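Local coordinates for putative acyl-[acyl-carrier-protein]--UDP-N-acetylglucosamine O-acyltransferase (Bacteroides fragilis, PDB 4R36), which probably transfers an acyl chain from acyl carrier protein to the sugar of UDP-N-acetylglucosamine, working as a trimeric left-handed beta-helix enzyme, at residues 103-108 against 127-132; 180-185 against 192-197. All blocks are in the same frame, centred on the assembly; numbering follows the deposited sequence.

Contact 1 of 2, residues 103-108 against 127-132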
loop_
_atom_site.group_PDB
_atom_site.type_symbol
_atom_site.label_atom_id
_atom_site.label_comp_id
_atom_site.label_asym_id
_atom_site.label_seq_id
_atom_site.Cartn_x
_atom_site.Cartn_y
_atom_site.Cartn_z
ATOM N N ASN A 103 -23.764 8.625 2.066
ATOM C CA ASN A 103 -23.320 8.290 3.370
ATOM C C ASN A 103 -22.035 7.436 3.376
ATOM O O ASN A 103 -21.829 6.644 4.287
ATOM C CB ASN A 103 -24.418 7.556 4.164
ATOM C CG ASN A 103 -25.749 8.283 4.136
ATOM O OD1 ASN A 103 -26.795 7.695 3.863
ATOM N ND2 ASN A 103 -25.703 9.550 4.369
ATOM N N ASN A 104 -21.112 7.678 2.455
ATOM C CA ASN A 104 -19.866 6.916 2.449
ATOM C C ASN A 104 -18.804 7.709 3.151
ATOM O O ASN A 104 -18.830 8.958 3.132
ATOM C CB ASN A 104 -19.419 6.697 1.012
ATOM C CG ASN A 104 -20.365 5.788 0.240
ATOM O OD1 ASN A 104 -20.429 4.594 0.499
ATOM N ND2 ASN A 104 -21.170 6.372 -0.692
ATOM N N LEU A 105 -17.810 6.980 3.637
ATOM C CA LEU A 105 -16.627 7.538 4.211
ATOM C C LEU A 105 -15.481 7.166 3.300
ATOM O O LEU A 105 -15.129 5.999 3.225
ATOM C CB LEU A 105 -16.415 6.988 5.615
ATOM C CG LEU A 105 -17.589 7.275 6.595
ATOM C CD1 LEU A 105 -17.447 6.484 7.879
ATOM C CD2 LEU A 105 -17.663 8.766 6.869
ATOM N N ILE A 106 -14.968 8.135 2.541
ATOM C CA ILE A 106 -13.943 7.967 1.558
ATOM C C ILE A 106 -12.640 8.581 2.147
ATOM O O ILE A 106 -12.430 9.794 2.181
ATOM C CB ILE A 106 -14.299 8.686 0.227
ATOM C CG1 ILE A 106 -15.715 8.276 -0.257
ATOM C CG2 ILE A 106 -13.240 8.452 -0.811
ATOM C CD1 ILE A 106 -15.918 6.830 -0.546
ATOM N N ARG A 107 -11.758 7.697 2.629
ATOM C CA ARG A 107 -10.629 8.134 3.452
ATOM C C ARG A 107 -9.488 8.655 2.599
ATOM O O ARG A 107 -9.528 8.683 1.366
ATOM C CB ARG A 107 -10.196 6.957 4.379
ATOM C CG ARG A 107 -11.255 6.525 5.426
ATOM C CD ARG A 107 -11.726 7.644 6.351
ATOM N NE ARG A 107 -10.606 8.278 7.041
ATOM C CZ ARG A 107 -10.531 8.498 8.357
ATOM N NH1 ARG A 107 -11.564 8.242 9.180
ATOM N NH2 ARG A 107 -9.434 9.051 8.849
ATOM N N GLU A 108 -8.470 9.103 3.305
ATOM C CA GLU A 108 -7.298 9.692 2.730
ATOM C C GLU A 108 -6.684 8.911 1.598
ATOM O O GLU A 108 -6.488 7.682 1.701
ATOM C CB GLU A 108 -6.206 9.886 3.784
ATOM C CG GLU A 108 -6.568 10.714 4.997
ATOM C CD GLU A 108 -7.101 9.918 6.194
ATOM O OE1 GLU A 108 -7.950 8.993 5.990
ATOM O OE2 GLU A 108 -6.737 10.228 7.342
ATOM N N ASN A 127 -23.227 3.921 2.257
ATOM C CA ASN A 127 -22.902 3.473 3.626
ATOM C C ASN A 127 -21.641 2.561 3.631
ATOM O O ASN A 127 -21.565 1.644 4.442
ATOM C CB ASN A 127 -24.074 2.757 4.317
ATOM C CG ASN A 127 -25.377 3.567 4.222
ATOM O OD1 ASN A 127 -25.460 4.609 4.735
ATOM N ND2 ASN A 127 -26.363 3.037 3.591
ATOM N N ASN A 128 -20.678 2.882 2.786
ATOM C CA ASN A 128 -19.419 2.188 2.812
ATOM C C ASN A 128 -18.369 2.957 3.514
ATOM O O ASN A 128 -18.358 4.199 3.478
ATOM C CB ASN A 128 -18.983 1.933 1.385
ATOM C CG ASN A 128 -19.984 1.094 0.632
ATOM O OD1 ASN A 128 -20.121 -0.143 0.883
ATOM N ND2 ASN A 128 -20.646 1.735 -0.345
ATOM N N LEU A 129 -17.409 2.230 4.060
ATOM C CA LEU A 129 -16.144 2.795 4.531
ATOM C C LEU A 129 -14.991 2.263 3.695
ATOM O O LEU A 129 -14.701 1.072 3.691
ATOM C CB LEU A 129 -15.932 2.440 5.974
ATOM C CG LEU A 129 -14.593 2.708 6.600
ATOM C CD1 LEU A 129 -14.146 4.164 6.434
ATOM C CD2 LEU A 129 -14.532 2.280 8.049
ATOM N N LEU A 130 -14.344 3.155 2.993
ATOM C CA LEU A 130 -13.166 2.841 2.198
ATOM C C LEU A 130 -12.019 3.503 2.899
ATOM O O LEU A 130 -11.830 4.684 2.829
ATOM C CB LEU A 130 -13.298 3.307 0.757
ATOM C CG LEU A 130 -14.544 2.828 -0.081
ATOM C CD1 LEU A 130 -14.350 3.246 -1.535
ATOM C CD2 LEU A 130 -14.711 1.309 -0.034
ATOM N N MET A 131 -11.199 2.668 3.547
ATOM C CA MET A 131 -10.105 3.148 4.349
ATOM C C MET A 131 -8.961 3.686 3.493
ATOM O O MET A 131 -8.961 3.532 2.267
ATOM C CB MET A 131 -9.578 2.039 5.286
ATOM C CG MET A 131 -10.589 1.709 6.357
ATOM S SD MET A 131 -9.791 0.637 7.588
ATOM C CE MET A 131 -11.258 -0.069 8.204
ATOM N N GLU A 132 -8.006 4.331 4.137
ATOM C CA GLU A 132 -7.006 5.121 3.364
ATOM C C GLU A 132 -6.287 4.276 2.358
ATOM O O GLU A 132 -6.005 3.087 2.614
ATOM C CB GLU A 132 -6.025 5.848 4.263
ATOM C CG GLU A 132 -5.088 4.988 5.119
ATOM C CD GLU A 132 -3.912 4.359 4.351
ATOM O OE1 GLU A 132 -3.459 4.929 3.319
ATOM O OE2 GLU A 132 -3.400 3.320 4.866
#
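Residues 103-108 and 127-132 are equivalent pieces of two successive coils of the left-handed beta helix, stacked as parallel strands in one wall of the prism, L105 pairing with L129 and I106 with L130. Three backbone bonds zip them together: L105 N to N128 O (2.8 Å), L130 N to L105 O, and R107 N to L130 O. At the corner before the strands N104 and N128 form a ladder, side by side with amide planes only 4° apart, and OD1 of N104 takes two N-H groups of N128, the backbone N at 2.9 Å and ND2 at 3.0 Å, both donors tilted out of its carbonyl plane. On the next coil N128 OD1 likewise accepts a backbone N-H, that of C146; ND2 of N104 donates to G125 O and ND2 of N128 also to G143 O. Inside the prism, I106 and L130 run alongside each other and touch through their CD1 methyls (4.0 Å). On the outer face, L129 has CG anti to the backbone N (chi1 169°), which swings CD1 back to 3.7 Å from L105 CB. R107 packs its CB against the backbone of 131-132, then bends at chi2 and chi3 so that NE (2.9 Å) and NH2 both reach OE1 of E108, from the same side of the carboxylate and within the guanidinium plane. NH2 also bonds I85 O of the second subunit, and F77 makes a cation-pi contact with the arginine. E132 instead salt-bridges K153 of that subunit, so this end of the contact lies at the trimer interface. The pair sits between strand 75-76, which L105 and I106 touch, and strand 147-148, where L130 meets V148 and M131 meets I147.

Contact 2 of 2, residues 180-185 against 192-197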
loop_
_atom_site.group_PDB
_atom_site.type_symbol
_atom_site.label_atom_id
_atom_site.label_comp_id
_atom_site.label_asym_id
_atom_site.label_seq_id
_atom_site.Cartn_x
_atom_site.Cartn_y
_atom_site.Cartn_z
ATOM N N GLY A 180 -21.844 -11.259 -0.153
ATOM C CA GLY A 180 -22.153 -10.583 1.084
ATOM C C GLY A 180 -21.665 -11.248 2.320
ATOM O O GLY A 180 -21.571 -12.485 2.362
ATOM N N TYR A 181 -21.378 -10.445 3.340
ATOM C CA TYR A 181 -21.049 -10.904 4.711
ATOM C C TYR A 181 -19.735 -11.734 4.842
ATOM O O TYR A 181 -19.516 -12.433 5.791
ATOM C CB TYR A 181 -22.220 -11.685 5.310
ATOM C CG TYR A 181 -23.418 -10.839 5.505
ATOM C CD1 TYR A 181 -23.506 -9.992 6.615
ATOM C CD2 TYR A 181 -24.441 -10.856 4.607
ATOM C CE1 TYR A 181 -24.624 -9.207 6.786
ATOM C CE2 TYR A 181 -25.559 -10.030 4.778
ATOM C CZ TYR A 181 -25.633 -9.230 5.884
ATOM O OH TYR A 181 -26.689 -8.357 6.160
ATOM N N VAL A 182 -18.873 -11.598 3.872
ATOM C CA VAL A 182 -17.586 -12.267 3.858
ATOM C C VAL A 182 -16.673 -11.458 4.735
ATOM O O VAL A 182 -16.854 -10.217 4.871
ATOM C CB VAL A 182 -17.108 -12.247 2.420
ATOM C CG1 VAL A 182 -15.626 -12.332 2.252
ATOM C CG2 VAL A 182 -17.821 -13.286 1.538
ATOM N N MET A 183 -15.714 -12.118 5.351
ATOM C CA MET A 183 -14.595 -11.433 5.907
ATOM C C MET A 183 -13.351 -11.954 5.226
ATOM O O MET A 183 -13.038 -13.161 5.272
ATOM C CB MET A 183 -14.532 -11.652 7.366
ATOM C CG MET A 183 -13.607 -10.625 7.956
ATOM S SD MET A 183 -12.117 -11.528 8.243
ATOM C CE MET A 183 -11.187 -10.015 8.640
ATOM N N ILE A 184 -12.594 -11.037 4.625
ATOM C CA ILE A 184 -11.345 -11.427 3.955
ATOM C C ILE A 184 -10.209 -10.918 4.833
ATOM O O ILE A 184 -10.114 -9.700 5.133
ATOM C CB ILE A 184 -11.234 -10.817 2.560
ATOM C CG1 ILE A 184 -12.489 -11.163 1.756
ATOM C CG2 ILE A 184 -9.971 -11.316 1.900
ATOM C CD1 ILE A 184 -12.474 -10.613 0.317
ATOM N N GLN A 185 -9.295 -11.810 5.153
ATOM C CA GLN A 185 -8.230 -11.475 6.071
ATOM C C GLN A 185 -7.120 -10.661 5.399
ATOM O O GLN A 185 -6.939 -10.692 4.204
ATOM C CB GLN A 185 -7.662 -12.764 6.678
ATOM C CG GLN A 185 -8.758 -13.363 7.625
ATOM C CD GLN A 185 -8.269 -14.588 8.425
ATOM O OE1 GLN A 185 -7.290 -15.232 8.069
ATOM N NE2 GLN A 185 -8.961 -14.882 9.516
ATOM N N LYS A 192 -10.312 -15.880 -7.778
ATOM C CA LYS A 192 -11.581 -16.570 -7.930
ATOM C C LYS A 192 -12.608 -15.853 -7.114
ATOM O O LYS A 192 -12.247 -14.955 -6.365
ATOM C CB LYS A 192 -11.390 -18.013 -7.497
ATOM C CG LYS A 192 -10.421 -18.713 -8.467
ATOM C CD LYS A 192 -10.837 -20.098 -8.861
ATOM C CE LYS A 192 -9.820 -20.868 -9.696
ATOM N NZ LYS A 192 -9.171 -19.999 -10.697
ATOM N N ASP A 193 -13.869 -16.250 -7.229
ATOM C CA ASP A 193 -14.913 -15.627 -6.484
ATOM C C ASP A 193 -14.941 -16.125 -5.010
ATOM O O ASP A 193 -14.592 -17.301 -4.680
ATOM C CB ASP A 193 -16.254 -15.881 -7.173
ATOM C CG ASP A 193 -16.341 -15.278 -8.571
ATOM O OD1 ASP A 193 -15.707 -14.256 -8.889
ATOM O OD2 ASP A 193 -17.026 -15.895 -9.435
ATOM N N ILE A 194 -15.415 -15.261 -4.112
ATOM C CA ILE A 194 -15.581 -15.604 -2.700
ATOM C C ILE A 194 -17.045 -15.661 -2.332
ATOM O O ILE A 194 -17.719 -14.642 -2.348
ATOM C CB ILE A 194 -14.847 -14.634 -1.806
ATOM C CG1 ILE A 194 -13.361 -14.587 -2.233
ATOM C CG2 ILE A 194 -14.951 -15.036 -0.352
ATOM C CD1 ILE A 194 -12.544 -13.701 -1.367
ATOM N N PRO A 195 -17.534 -16.853 -1.979
ATOM C CA PRO A 195 -18.984 -16.990 -1.796
ATOM C C PRO A 195 -19.439 -16.372 -0.473
ATOM O O PRO A 195 -18.618 -16.178 0.453
ATOM C CB PRO A 195 -19.201 -18.526 -1.860
ATOM C CG PRO A 195 -17.927 -19.049 -1.316
ATOM C CD PRO A 195 -16.849 -18.133 -1.838
ATOM N N PRO A 196 -20.750 -16.117 -0.333
ATOM C CA PRO A 196 -21.235 -15.291 0.799
ATOM C C PRO A 196 -21.094 -15.911 2.164
ATOM O O PRO A 196 -21.065 -17.152 2.249
ATOM C CB PRO A 196 -22.680 -15.044 0.469
ATOM C CG PRO A 196 -23.023 -16.034 -0.549
ATOM C CD PRO A 196 -21.786 -16.349 -1.326
ATOM N N TYR A 197 -20.926 -15.089 3.192
ATOM C CA TYR A 197 -20.923 -15.483 4.594
ATOM C C TYR A 197 -19.607 -16.115 5.130
ATOM O O TYR A 197 -19.556 -16.479 6.281
ATOM C CB TYR A 197 -22.102 -16.446 4.911
ATOM C CG TYR A 197 -23.418 -15.953 4.442
ATOM C CD1 TYR A 197 -23.989 -14.835 5.016
ATOM C CD2 TYR A 197 -24.134 -16.655 3.488
ATOM C CE1 TYR A 197 -25.214 -14.353 4.576
ATOM C CE2 TYR A 197 -25.348 -16.163 3.010
ATOM C CZ TYR A 197 -25.900 -15.051 3.608
ATOM O OH TYR A 197 -27.042 -14.541 3.121
#
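I194 is the first residue of 192-197 to meet 180-185, packing on V182 and I184 at the last coil of the beta helix. Its CD1 lies 3.5 Å from I184 CD1, and its CG2 comes 3.8 Å from V182 CG1, V182 and I194 crossing at about a right angle. P195 contributes mainly its carbonyl: O rests 3.2 Å from V182 CG2, a methyl, which offers no conventional hydrogen bond; this buried oxygen has no polar partner in the model. At P196 the ring carbon CB packs 3.4 Å from G180 O. That same glycine oxygen accepts the backbone N-H of Y197, N to O 2.8 Å, the one hydrogen bond between the segments. Y197 then turns its ring alongside that of Y181, both pointing the same way. The planes are 14° apart but slid so far that the rings barely overlap, with centroids 5.7 Å apart; contact is made by Y197 CE1 against Y181 CD2 (3.6 Å) and Y197 CD1 against Y181 CB. Around this tyrosine pair, F220 meets the Y181 ring edge-to-face, and Y181 O accepts from ND2 of N211, a UDP-GlcNAc-binding residue. Helix 257-267 packs on P196 and Y197, helix 222-237 on P195 and Y197, and the chain continues into strand 198-201, which bonds M183 beside it.

Contacts 1 and 2 follow one another along the chain, with centres about 19 Å apart and nearest atoms about 10 Å apart, so they do not touch. Both reach the same sheet of the prism: contact 1 through two of its strands, 105-106 and 129-130, contact 2 through strand 183-184, three places beyond 129-130, and the loop leading to 198-201. Contact 1 is thus regular coil-on-coil stacking flanked by a second subunit, whereas contact 2 marks the passage from the last coils to the C-terminal helices and is touched by no other chain. One wall of the beta helix thus runs from a stretch in contact with a second subunit to the point where the C-terminal helices pack.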